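Local atomic coordinates of type C neurotoxin (Clostridium botulinum, PDB entry 4F83), a protein that probably recognises receptors on the nerve-cell surface through the binding region of a botulinum neurotoxin. Residues V54-N59 against K177-G182. Residues are numbered along the deposited sequence; the frame is centred on the assembly and turned at random.
Sequences VNLNNN and KTIVFG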
ATOM      1  N   VAL A  54       1.398   3.712  25.896  1.00 22.27           N
ATOM      2  CA  VAL A  54       0.152   3.073  26.315  1.00 23.26           C
ATOM      3  C   VAL A  54       0.348   2.405  27.657  1.00 23.97           C
ATOM      4  O   VAL A  54       1.289   1.631  27.837  1.00 23.70           O
ATOM      5  CB  VAL A  54      -0.327   2.036  25.256  1.00 23.41           C
ATOM      6  CG1 VAL A  54      -1.587   1.316  25.730  1.00 21.92           C
ATOM      7  CG2 VAL A  54      -0.591   2.752  23.915  1.00 22.85           C
ATOM      8  N   ASN A  55      -0.548   2.710  28.610  1.00 24.98           N
ATOM      9  CA  ASN A  55      -0.604   1.995  29.871  1.00 26.43           C
ATOM     10  C   ASN A  55      -1.915   1.248  30.029  1.00 26.78           C
ATOM     11  O   ASN A  55      -2.980   1.863  30.201  1.00 27.80           O
ATOM     12  CB  ASN A  55      -0.359   2.954  31.063  1.00 27.98           C
ATOM     13  CG  ASN A  55       1.105   3.121  31.346  1.00 29.84           C
ATOM     14  OD1 ASN A  55       1.725   2.262  31.973  1.00 33.68           O
ATOM     15  ND2 ASN A  55       1.693   4.177  30.799  1.00 30.57           N
ATOM     16  N   LEU A  56      -1.841  -0.080  29.967  1.00 26.70           N
ATOM     17  CA  LEU A  56      -3.029  -0.910  30.103  1.00 27.13           C
ATOM     18  C   LEU A  56      -3.519  -0.876  31.517  1.00 29.69           C
ATOM     19  O   LEU A  56      -2.720  -0.742  32.446  1.00 30.03           O
ATOM     20  CB  LEU A  56      -2.732  -2.363  29.727  1.00 26.24           C
ATOM     21  CG  LEU A  56      -2.280  -2.626  28.299  1.00 25.04           C
ATOM     22  CD1 LEU A  56      -2.005  -4.117  28.140  1.00 27.24           C
ATOM     23  CD2 LEU A  56      -3.334  -2.167  27.324  1.00 27.56           C
ATOM     24  N   ASN A  57      -4.846  -0.991  31.676  1.00 30.68           N
ATOM     25  CA  ASN A  57      -5.432  -1.330  32.964  1.00 33.19           C
ATOM     26  C   ASN A  57      -4.792  -2.644  33.322  1.00 32.87           C
ATOM     27  O   ASN A  57      -5.009  -3.670  32.657  1.00 32.40           O
ATOM     28  CB  ASN A  57      -6.953  -1.483  32.866  1.00 33.55           C
ATOM     29  CG  ASN A  57      -7.564  -2.017  34.142  1.00 38.23           C
ATOM     30  OD1 ASN A  57      -6.979  -2.857  34.823  1.00 40.79           O
ATOM     31  ND2 ASN A  57      -8.749  -1.525  34.482  1.00 42.20           N
ATOM     32  N   ASN A  58      -3.937  -2.587  34.329  1.00 33.15           N
ATOM     33  CA  ASN A  58      -3.154  -3.725  34.723  1.00 33.26           C
ATOM     34  C   ASN A  58      -3.974  -4.992  34.920  1.00 33.11           C
ATOM     35  O   ASN A  58      -3.476  -6.087  34.673  1.00 32.33           O
ATOM     36  CB  ASN A  58      -2.403  -3.437  36.029  1.00 34.58           C
ATOM     37  CG  ASN A  58      -1.259  -4.412  36.250  1.00 33.58           C
ATOM     38  OD1 ASN A  58      -0.516  -4.718  35.310  1.00 35.02           O
ATOM     39  ND2 ASN A  58      -1.118  -4.911  37.477  1.00 34.38           N
ATOM     40  N   ASN A  59      -5.209  -4.839  35.416  1.00 34.68           N
ATOM     41  CA  ASN A  59      -6.062  -5.991  35.677  1.00 35.00           C
ATOM     42  C   ASN A  59      -6.346  -6.857  34.449  1.00 34.30           C
ATOM     43  O   ASN A  59      -6.681  -8.038  34.598  1.00 34.35           O
ATOM     44  CB  ASN A  59      -7.358  -5.576  36.399  1.00 36.25           C
ATOM     45  CG  ASN A  59      -7.089  -4.910  37.746  1.00 38.08           C
ATOM     46  OD1 ASN A  59      -7.300  -3.697  37.920  1.00 40.16           O
ATOM     47  ND2 ASN A  59      -6.621  -5.691  38.697  1.00 38.11           N
ATOM     48  N   LYS A 177       2.593  -3.843  31.508  1.00 24.55           N
ATOM     49  CA  LYS A 177       1.356  -3.105  31.258  1.00 24.46           C
ATOM     50  C   LYS A 177       1.620  -1.865  30.384  1.00 25.31           C
ATOM     51  O   LYS A 177       0.689  -1.294  29.813  1.00 26.00           O
ATOM     52  CB  LYS A 177       0.679  -2.718  32.589  1.00 26.70           C
ATOM     53  CG  LYS A 177       1.328  -1.547  33.291  1.00 28.59           C
ATOM     54  CD  LYS A 177       0.527  -1.155  34.549  1.00 36.55           C
ATOM     55  CE  LYS A 177       1.180   0.017  35.310  1.00 39.82           C
ATOM     56  NZ  LYS A 177       1.090   1.306  34.542  1.00 43.24           N
ATOM     57  N   THR A 178       2.886  -1.441  30.308  1.00 24.37           N
ATOM     58  CA  THR A 178       3.273  -0.293  29.465  1.00 24.04           C
ATOM     59  C   THR A 178       3.793  -0.759  28.084  1.00 22.16           C
ATOM     60  O   THR A 178       4.570  -1.726  27.984  1.00 21.64           O
ATOM     61  CB  THR A 178       4.364   0.552  30.143  1.00 24.10           C
ATOM     62  OG1 THR A 178       3.968   0.876  31.484  1.00 28.02           O
ATOM     63  CG2 THR A 178       4.617   1.856  29.376  1.00 25.30           C
ATOM     64  N   ILE A 179       3.387  -0.036  27.036  1.00 20.79           N
ATOM     65  CA  ILE A 179       3.818  -0.326  25.671  1.00 20.46           C
ATOM     66  C   ILE A 179       4.224   1.006  25.068  1.00 20.94           C
ATOM     67  O   ILE A 179       3.413   1.939  25.037  1.00 21.99           O
ATOM     68  CB  ILE A 179       2.674  -0.878  24.845  1.00 20.32           C
ATOM     69  CG1 ILE A 179       2.094  -2.128  25.541  1.00 21.33           C
ATOM     70  CG2 ILE A 179       3.137  -1.168  23.369  1.00 17.49           C
ATOM     71  CD1 ILE A 179       0.761  -2.565  24.977  1.00 25.03           C
ATOM     72  N   VAL A 180       5.465   1.097  24.617  1.00 19.65           N
ATOM     73  CA  VAL A 180       5.990   2.357  24.066  1.00 20.42           C
ATOM     74  C   VAL A 180       6.270   2.226  22.577  1.00 19.02           C
ATOM     75  O   VAL A 180       7.047   1.373  22.146  1.00 19.25           O
ATOM     76  CB  VAL A 180       7.245   2.808  24.813  1.00 20.82           C
ATOM     77  CG1 VAL A 180       7.815   4.100  24.176  1.00 22.57           C
ATOM     78  CG2 VAL A 180       6.940   3.004  26.331  1.00 24.03           C
ATOM     79  N   PHE A 181       5.615   3.080  21.799  1.00 19.37           N
ATOM     80  CA  PHE A 181       5.775   3.113  20.360  1.00 18.85           C
ATOM     81  C   PHE A 181       6.713   4.261  20.071  1.00 20.20           C
ATOM     82  O   PHE A 181       6.476   5.372  20.536  1.00 20.81           O
ATOM     83  CB  PHE A 181       4.422   3.446  19.707  1.00 20.05           C
ATOM     84  CG  PHE A 181       3.395   2.352  19.791  1.00 18.79           C
ATOM     85  CD1 PHE A 181       2.632   2.167  20.945  1.00 19.80           C
ATOM     86  CD2 PHE A 181       3.168   1.508  18.694  1.00 20.48           C
ATOM     87  CE1 PHE A 181       1.637   1.136  21.003  1.00 21.19           C
ATOM     88  CE2 PHE A 181       2.182   0.494  18.753  1.00 23.71           C
ATOM     89  CZ  PHE A 181       1.420   0.323  19.906  1.00 22.50           C
ATOM     90  N   GLY A 182       7.756   4.004  19.285  1.00 19.40           N
ATOM     91  CA  GLY A 182       8.659   5.076  18.826  1.00 21.82           C
ATOM     92  C   GLY A 182      10.098   4.620  18.663  1.00 22.94           C
ATOM     93  O   GLY A 182      10.528   3.614  19.263  1.00 22.14           O
TER
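Asn55 and Thr178 face each other as the non-hydrogen-bonded pair of a short antiparallel bridge, and their side chains, running abreast from the same face of the sheet, supply the bond that the backbone does not. Thr178 OG1 donates to Asn55 OD1 at 2.7 Å, while Lys177 NZ reaches the same oxygen at 2.8 Å. The two donors arrive from opposite faces of the amide plane, the hydroxyl standing 36° out of it. The ammonium lies 42° out on the other side, so one carbonyl oxygen is gripped from above and below, and the lysine charge would probably polarise the amide. The Lys177 chain runs extended from CB to CE and turns at chi4 (69°), which brings NZ toward Asn55. On the way its methylenes run roughly at right angles to the Asn58 side chain, whose OD1 comes within 3.6 Å of Lys177 CB.

Beneath this polar surface, the backbones are tied by reciprocal bonds between Val54 and Ile179, each N donating to the other's O at 2.8 Å. Leu56 N, just past the strand end, adds a third bond, to Lys177 O. The other face of the sheet is apolar: Val54 CB lies 4.2 Å from Ile179 CB, and Val54 CG2, anti to the carbonyl carbon and beside the backbone N, approaches the Phe181 ring obliquely, 4.0 Å from CE1. Phe43 and Phe198 meet that ring edge-to-face, which probably helps fix its orientation.

Further out, Asp176 OD1 accepts from Thr178 N and Ser93 OG bonds to Thr178 O. Strand 51-55 is the middle member of a three-stranded antiparallel sheet, between 26-30 and 178-181, in the concanavalin-like N-terminal region; strand 6-13 covers its apolar face, with Leu8 against Val54, Leu56 and Ile179.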